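Local coordinates for Tol-Pal system protein TolB (Acinetobacter baumannii, PDB 7MX5), which probably acts as the periplasmic component of the Tol-Pal system, which helps outer membrane invagination during cell division and maintains outer membrane integrity, at residues M359-L372 / N384-W397. Sequence-based numbering, arbitrary orientation. Where two conformers were deposited one is given.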
loop_
_atom_site.group_PDB
_atom_site.type_symbol
_atom_site.label_atom_id
_atom_site.label_comp_id
_atom_site.label_asym_id
_atom_site.label_seq_id
_atom_site.Cartn_x
_atom_site.Cartn_y
_atom_site.Cartn_z
ATOM N N MET A 359 5.001 -5.765 1.915
ATOM C CA MET A 359 3.795 -5.474 2.672
ATOM C C MET A 359 2.575 -5.582 1.764
ATOM O O MET A 359 2.686 -5.593 0.536
ATOM C CB MET A 359 3.854 -4.073 3.294
ATOM C CG MET A 359 4.826 -3.931 4.455
ATOM S SD MET A 359 4.304 -4.824 5.929
ATOM C CE MET A 359 5.723 -4.578 6.993
ATOM N N VAL A 360 1.404 -5.659 2.388
ATOM C CA VAL A 360 0.136 -5.673 1.664
ATOM C C VAL A 360 -0.929 -5.059 2.562
ATOM O O VAL A 360 -0.989 -5.344 3.762
ATOM C CB VAL A 360 -0.248 -7.100 1.214
ATOM C CG1 VAL A 360 -0.300 -8.047 2.399
ATOM C CG2 VAL A 360 -1.579 -7.091 0.474
ATOM N N VAL A 361 -1.758 -4.199 1.980
ATOM C CA VAL A 361 -2.838 -3.543 2.705
ATOM C C VAL A 361 -4.166 -4.071 2.181
ATOM O O VAL A 361 -4.309 -4.398 0.997
ATOM C CB VAL A 361 -2.756 -2.004 2.585
ATOM C CG1 VAL A 361 -2.985 -1.557 1.149
ATOM C CG2 VAL A 361 -3.747 -1.331 3.531
ATOM N N TYR A 362 -5.139 -4.176 3.083
ATOM C CA TYR A 362 -6.463 -4.671 2.735
ATOM C C TYR A 362 -7.458 -4.157 3.762
ATOM O O TYR A 362 -7.085 -3.738 4.861
ATOM C CB TYR A 362 -6.494 -6.204 2.665
ATOM C CG TYR A 362 -6.159 -6.888 3.972
ATOM C CD1 TYR A 362 -4.845 -6.988 4.411
ATOM C CD2 TYR A 362 -7.159 -7.433 4.769
ATOM C CE1 TYR A 362 -4.535 -7.611 5.605
ATOM C CE2 TYR A 362 -6.858 -8.058 5.964
ATOM C CZ TYR A 362 -5.545 -8.145 6.376
ATOM O OH TYR A 362 -5.240 -8.763 7.567
ATOM N N ALA A 363 -8.732 -4.190 3.386
ATOM C CA ALA A 363 -9.816 -3.732 4.244
ATOM C C ALA A 363 -10.504 -4.931 4.881
ATOM O O ALA A 363 -10.842 -5.899 4.190
ATOM C CB ALA A 363 -10.825 -2.899 3.453
ATOM N N THR A 364 -10.709 -4.865 6.193
ATOM C CA THR A 364 -11.355 -5.941 6.934
ATOM C C THR A 364 -12.112 -5.331 8.108
ATOM O O THR A 364 -12.206 -4.107 8.241
ATOM C CB THR A 364 -10.324 -6.983 7.391
ATOM O OG1 THR A 364 -10.983 -8.014 8.137
ATOM C CG2 THR A 364 -9.262 -6.334 8.262
ATOM N N ARG A 365 -12.656 -6.193 8.965
ATOM C CA ARG A 365 -13.409 -5.760 10.135
ATOM C C ARG A 365 -12.978 -6.578 11.341
ATOM O O ARG A 365 -12.975 -7.811 11.291
ATOM C CB ARG A 365 -14.920 -5.909 9.915
ATOM C CG ARG A 365 -15.502 -4.945 8.895
ATOM C CD ARG A 365 -16.913 -5.352 8.501
ATOM N NE ARG A 365 -17.443 -4.518 7.428
ATOM C CZ ARG A 365 -18.666 -4.628 6.929
ATOM N NH1 ARG A 365 -19.519 -5.530 7.385
ATOM N NH2 ARG A 365 -19.043 -3.812 5.949
ATOM N N GLU A 366 -12.616 -5.888 12.420
ATOM C CA GLU A 366 -12.235 -6.520 13.677
ATOM C C GLU A 366 -13.076 -5.909 14.785
ATOM O O GLU A 366 -13.060 -4.688 14.974
ATOM C CB GLU A 366 -10.742 -6.338 13.962
ATOM C CG GLU A 366 -10.128 -7.441 14.804
ATOM C CD GLU A 366 -8.613 -7.414 14.772
ATOM O OE1 GLU A 366 -8.040 -7.624 13.683
ATOM O OE2 GLU A 366 -7.996 -7.182 15.833
ATOM N N GLY A 367 -13.802 -6.749 15.512
ATOM C CA GLY A 367 -14.760 -6.225 16.471
ATOM C C GLY A 367 -15.880 -5.520 15.732
ATOM O O GLY A 367 -16.430 -6.038 14.754
ATOM N N ASN A 368 -16.222 -4.318 16.189
ATOM C CA ASN A 368 -17.208 -3.484 15.520
ATOM C C ASN A 368 -16.567 -2.449 14.604
ATOM O O ASN A 368 -17.273 -1.595 14.058
ATOM C CB ASN A 368 -18.099 -2.789 16.552
ATOM C CG ASN A 368 -17.350 -1.746 17.363
ATOM O OD1 ASN A 368 -16.124 -1.794 17.479
ATOM N ND2 ASN A 368 -18.086 -0.797 17.928
ATOM N N ARG A 369 -15.252 -2.511 14.420
ATOM C CA ARG A 369 -14.507 -1.493 13.692
ATOM C C ARG A 369 -14.260 -1.938 12.257
ATOM O O ARG A 369 -13.858 -3.081 12.015
ATOM C CB ARG A 369 -13.170 -1.208 14.381
ATOM C CG ARG A 369 -13.279 -0.414 15.671
ATOM C CD ARG A 369 -11.990 0.339 15.959
ATOM N NE ARG A 369 -10.859 -0.564 16.138
ATOM C CZ ARG A 369 -9.738 -0.246 16.770
ATOM N NH1 ARG A 369 -9.560 0.953 17.300
ATOM N NH2 ARG A 369 -8.770 -1.153 16.870
ATOM N N GLY A 370 -14.507 -1.035 11.312
ATOM C CA GLY A 370 -14.055 -1.223 9.948
ATOM C C GLY A 370 -12.699 -0.572 9.773
ATOM O O GLY A 370 -12.566 0.640 9.963
ATOM N N LEU A 371 -11.683 -1.357 9.423
ATOM C CA LEU A 371 -10.309 -0.885 9.494
ATOM C C LEU A 371 -9.514 -1.365 8.288
ATOM O O LEU A 371 -9.925 -2.269 7.554
ATOM C CB LEU A 371 -9.631 -1.360 10.785
ATOM C CG LEU A 371 -9.692 -2.859 11.091
ATOM C CD1 LEU A 371 -8.484 -3.594 10.527
ATOM C CD2 LEU A 371 -9.804 -3.090 12.587
ATOM N N LEU A 372 -8.352 -0.744 8.102
ATOM C CA LEU A 372 -7.337 -1.213 7.173
ATOM C C LEU A 372 -6.295 -2.016 7.938
ATOM O O LEU A 372 -5.948 -1.679 9.074
ATOM C CB LEU A 372 -6.659 -0.045 6.453
ATOM C CG LEU A 372 -7.453 0.744 5.411
ATOM C CD1 LEU A 372 -6.517 1.626 4.599
ATOM C CD2 LEU A 372 -8.246 -0.183 4.503
ATOM N N ASN A 384 -2.455 -2.474 12.029
ATOM C CA ASN A 384 -3.856 -2.090 11.944
ATOM C C ASN A 384 -3.992 -0.581 11.803
ATOM O O ASN A 384 -3.323 0.184 12.506
ATOM C CB ASN A 384 -4.635 -2.573 13.169
ATOM C CG ASN A 384 -4.977 -4.047 13.091
ATOM O OD1 ASN A 384 -5.147 -4.598 12.004
ATOM N ND2 ASN A 384 -5.082 -4.693 14.246
ATOM N N LEU A 385 -4.867 -0.164 10.888
ATOM C CA LEU A 385 -5.196 1.242 10.661
ATOM C C LEU A 385 -6.696 1.435 10.874
ATOM O O LEU A 385 -7.453 1.607 9.909
ATOM C CB LEU A 385 -4.795 1.692 9.256
ATOM C CG LEU A 385 -3.336 2.035 8.938
ATOM C CD1 LEU A 385 -2.858 3.208 9.783
ATOM C CD2 LEU A 385 -2.412 0.834 9.097
ATOM N N PRO A 386 -7.160 1.404 12.121
ATOM C CA PRO A 386 -8.591 1.578 12.375
ATOM C C PRO A 386 -9.025 3.029 12.238
ATOM O O PRO A 386 -8.239 3.967 12.379
ATOM C CB PRO A 386 -8.770 1.093 13.820
ATOM C CG PRO A 386 -7.457 0.508 14.233
ATOM C CD PRO A 386 -6.418 1.107 13.355
ATOM N N SER A 387 -10.309 3.191 11.948
ATOM C CA SER A 387 -10.943 4.497 11.937
ATOM C C SER A 387 -11.602 4.768 13.285
ATOM O O SER A 387 -11.942 3.849 14.033
ATOM C CB SER A 387 -11.981 4.584 10.816
ATOM O OG SER A 387 -12.487 5.902 10.688
ATOM N N GLU A 388 -11.768 6.054 13.595
ATOM C CA GLU A 388 -12.488 6.419 14.809
ATOM C C GLU A 388 -13.977 6.132 14.676
ATOM O O GLU A 388 -14.634 5.797 15.668
ATOM C CB GLU A 388 -12.256 7.893 15.136
ATOM C CG GLU A 388 -10.860 8.200 15.643
ATOM C CD GLU A 388 -10.838 9.334 16.648
ATOM O OE1 GLU A 388 -11.863 9.548 17.330
ATOM O OE2 GLU A 388 -9.797 10.016 16.756
ATOM N N GLN A 389 -14.517 6.249 13.466
ATOM C CA GLN A 389 -15.922 5.970 13.221
ATOM C C GLN A 389 -16.096 5.565 11.765
ATOM O O GLN A 389 -15.372 6.027 10.879
ATOM C CB GLN A 389 -16.810 7.174 13.560
ATOM C CG GLN A 389 -16.433 8.460 12.844
ATOM C CD GLN A 389 -15.331 9.223 13.552
ATOM O OE1 GLN A 389 -15.272 9.257 14.782
ATOM N NE2 GLN A 389 -14.450 9.843 12.776
ATOM N N GLY A 390 -17.062 4.682 11.532
ATOM C CA GLY A 390 -17.300 4.185 10.193
ATOM C C GLY A 390 -16.339 3.069 9.822
ATOM O O GLY A 390 -15.728 2.416 10.675
ATOM N N GLU A 391 -16.204 2.853 8.514
ATOM C CA GLU A 391 -15.345 1.806 7.985
ATOM C C GLU A 391 -14.426 2.376 6.914
ATOM O O GLU A 391 -14.726 3.389 6.279
ATOM C CB GLU A 391 -16.164 0.642 7.406
ATOM C CG GLU A 391 -16.987 1.008 6.181
ATOM C CD GLU A 391 -17.853 -0.138 5.698
ATOM O OE1 GLU A 391 -17.491 -1.306 5.955
ATOM O OE2 GLU A 391 -18.894 0.128 5.060
ATOM N N VAL A 392 -13.292 1.705 6.726
ATOM C CA VAL A 392 -12.306 2.057 5.711
ATOM C C VAL A 392 -12.318 0.969 4.648
ATOM O O VAL A 392 -12.248 -0.223 4.972
ATOM C CB VAL A 392 -10.901 2.217 6.318
ATOM C CG1 VAL A 392 -10.109 3.257 5.547
ATOM C CG2 VAL A 392 -11.001 2.589 7.789
ATOM N N ARG A 393 -12.408 1.374 3.383
ATOM C CA ARG A 393 -12.573 0.427 2.290
ATOM C C ARG A 393 -11.671 0.796 1.123
ATOM O O ARG A 393 -11.273 1.952 0.952
ATOM C CB ARG A 393 -14.031 0.364 1.810
ATOM C CG ARG A 393 -15.056 0.242 2.925
ATOM C CD ARG A 393 -15.245 -1.208 3.325
ATOM N NE ARG A 393 -15.355 -2.076 2.161
ATOM C CZ ARG A 393 -16.483 -2.642 1.755
ATOM N NH1 ARG A 393 -17.621 -2.456 2.405
ATOM N NH2 ARG A 393 -16.470 -3.413 0.672
ATOM N N GLU A 394 -11.356 -0.220 0.317
ATOM C CA GLU A 394 -10.680 -0.105 -0.972
ATOM C C GLU A 394 -9.370 0.669 -0.881
ATOM O O GLU A 394 -9.258 1.762 -1.452
ATOM C CB GLU A 394 -11.614 0.555 -1.987
ATOM C CG GLU A 394 -12.481 -0.431 -2.755
ATOM C CD GLU A 394 -13.675 0.229 -3.419
ATOM O OE1 GLU A 394 -14.139 1.274 -2.914
ATOM O OE2 GLU A 394 -14.149 -0.296 -4.448
ATOM N N PRO A 395 -8.359 0.144 -0.194
ATOM C CA PRO A 395 -7.065 0.829 -0.151
ATOM C C PRO A 395 -6.282 0.627 -1.440
ATOM O O PRO A 395 -6.484 -0.333 -2.185
ATOM C CB PRO A 395 -6.357 0.165 1.033
ATOM C CG PRO A 395 -6.914 -1.214 1.055
ATOM C CD PRO A 395 -8.350 -1.098 0.600
ATOM N N ALA A 396 -5.370 1.565 -1.692
ATOM C CA ALA A 396 -4.513 1.502 -2.873
ATOM C C ALA A 396 -3.172 2.130 -2.522
ATOM O O ALA A 396 -3.076 3.354 -2.391
ATOM C CB ALA A 396 -5.158 2.208 -4.063
ATOM N N TRP A 397 -2.149 1.294 -2.368
ATOM C CA TRP A 397 -0.813 1.782 -2.055
ATOM C C TRP A 397 -0.211 2.476 -3.270
ATOM O O TRP A 397 -0.178 1.910 -4.367
ATOM C CB TRP A 397 0.079 0.624 -1.611
ATOM C CG TRP A 397 1.126 0.998 -0.603
ATOM C CD1 TRP A 397 1.992 2.051 -0.672
ATOM C CD2 TRP A 397 1.423 0.312 0.620
ATOM N NE1 TRP A 397 2.807 2.065 0.435
ATOM C CE2 TRP A 397 2.478 1.008 1.244
ATOM C CE3 TRP A 397 0.897 -0.820 1.250
ATOM C CZ2 TRP A 397 3.017 0.609 2.465
ATOM C CZ3 TRP A 397 1.433 -1.216 2.462
ATOM C CH2 TRP A 397 2.482 -0.502 3.057
#
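Leu372 and Leu385 join neighbouring strands of the blade of strands 352-353, 359-366, 369-376 and 382-386, while Val392, Pro395 and Trp397 pack on its face from strand 391-397. The contact is therefore part strand pairing within one blade, part packing between neighbouring blades: strand 391-397, near the C-terminus, completes the blade of strands 135-141, 150-156 and 163-168, the velcro closure of a propeller ring. Leu372 and Leu385 form an antiparallel hydrogen-bonded pair: Leu385 N reaches Leu372 O at 2.6 Å, and Leu372 N returns to Leu385 O at 3.1 Å. After Pro386 the chain turns away through 387-390 and comes back over the sheet. Gly370 suits the crossing, because its CA comes within 3.8 Å of Glu391 CB, where a side chain would collide. Beyond it, the branched Val392 sets CG1 3.7 Å from Leu372 CG. Pro395, a compact ring, touches Leu372 CD2 through CG and Val361 CG1 through CB, and Ala363 is small enough to let the backbone of Arg393 pass close by. Trp397 ends the row, its six-membered ring against Met359 CB (3.8 Å from CH2). On the other face, Arg369 bends at chi3 (-62°), laying its guanidinium over Pro386 CB, 3.4 Å from CZ, while NH2 pairs with Glu6. Extended Arg365 gives NH2 to the syn lone pair of Glu391 OE1 (2.9 Å). Arg393 is only a distant partner of that carboxylate and is salt-bridged to Glu349. Apolar packing thus probably supplies most of the blade-to-blade adhesion, while the carboxylates of Glu391 and Glu349 probably offset the closeness of Arg365 and Arg393.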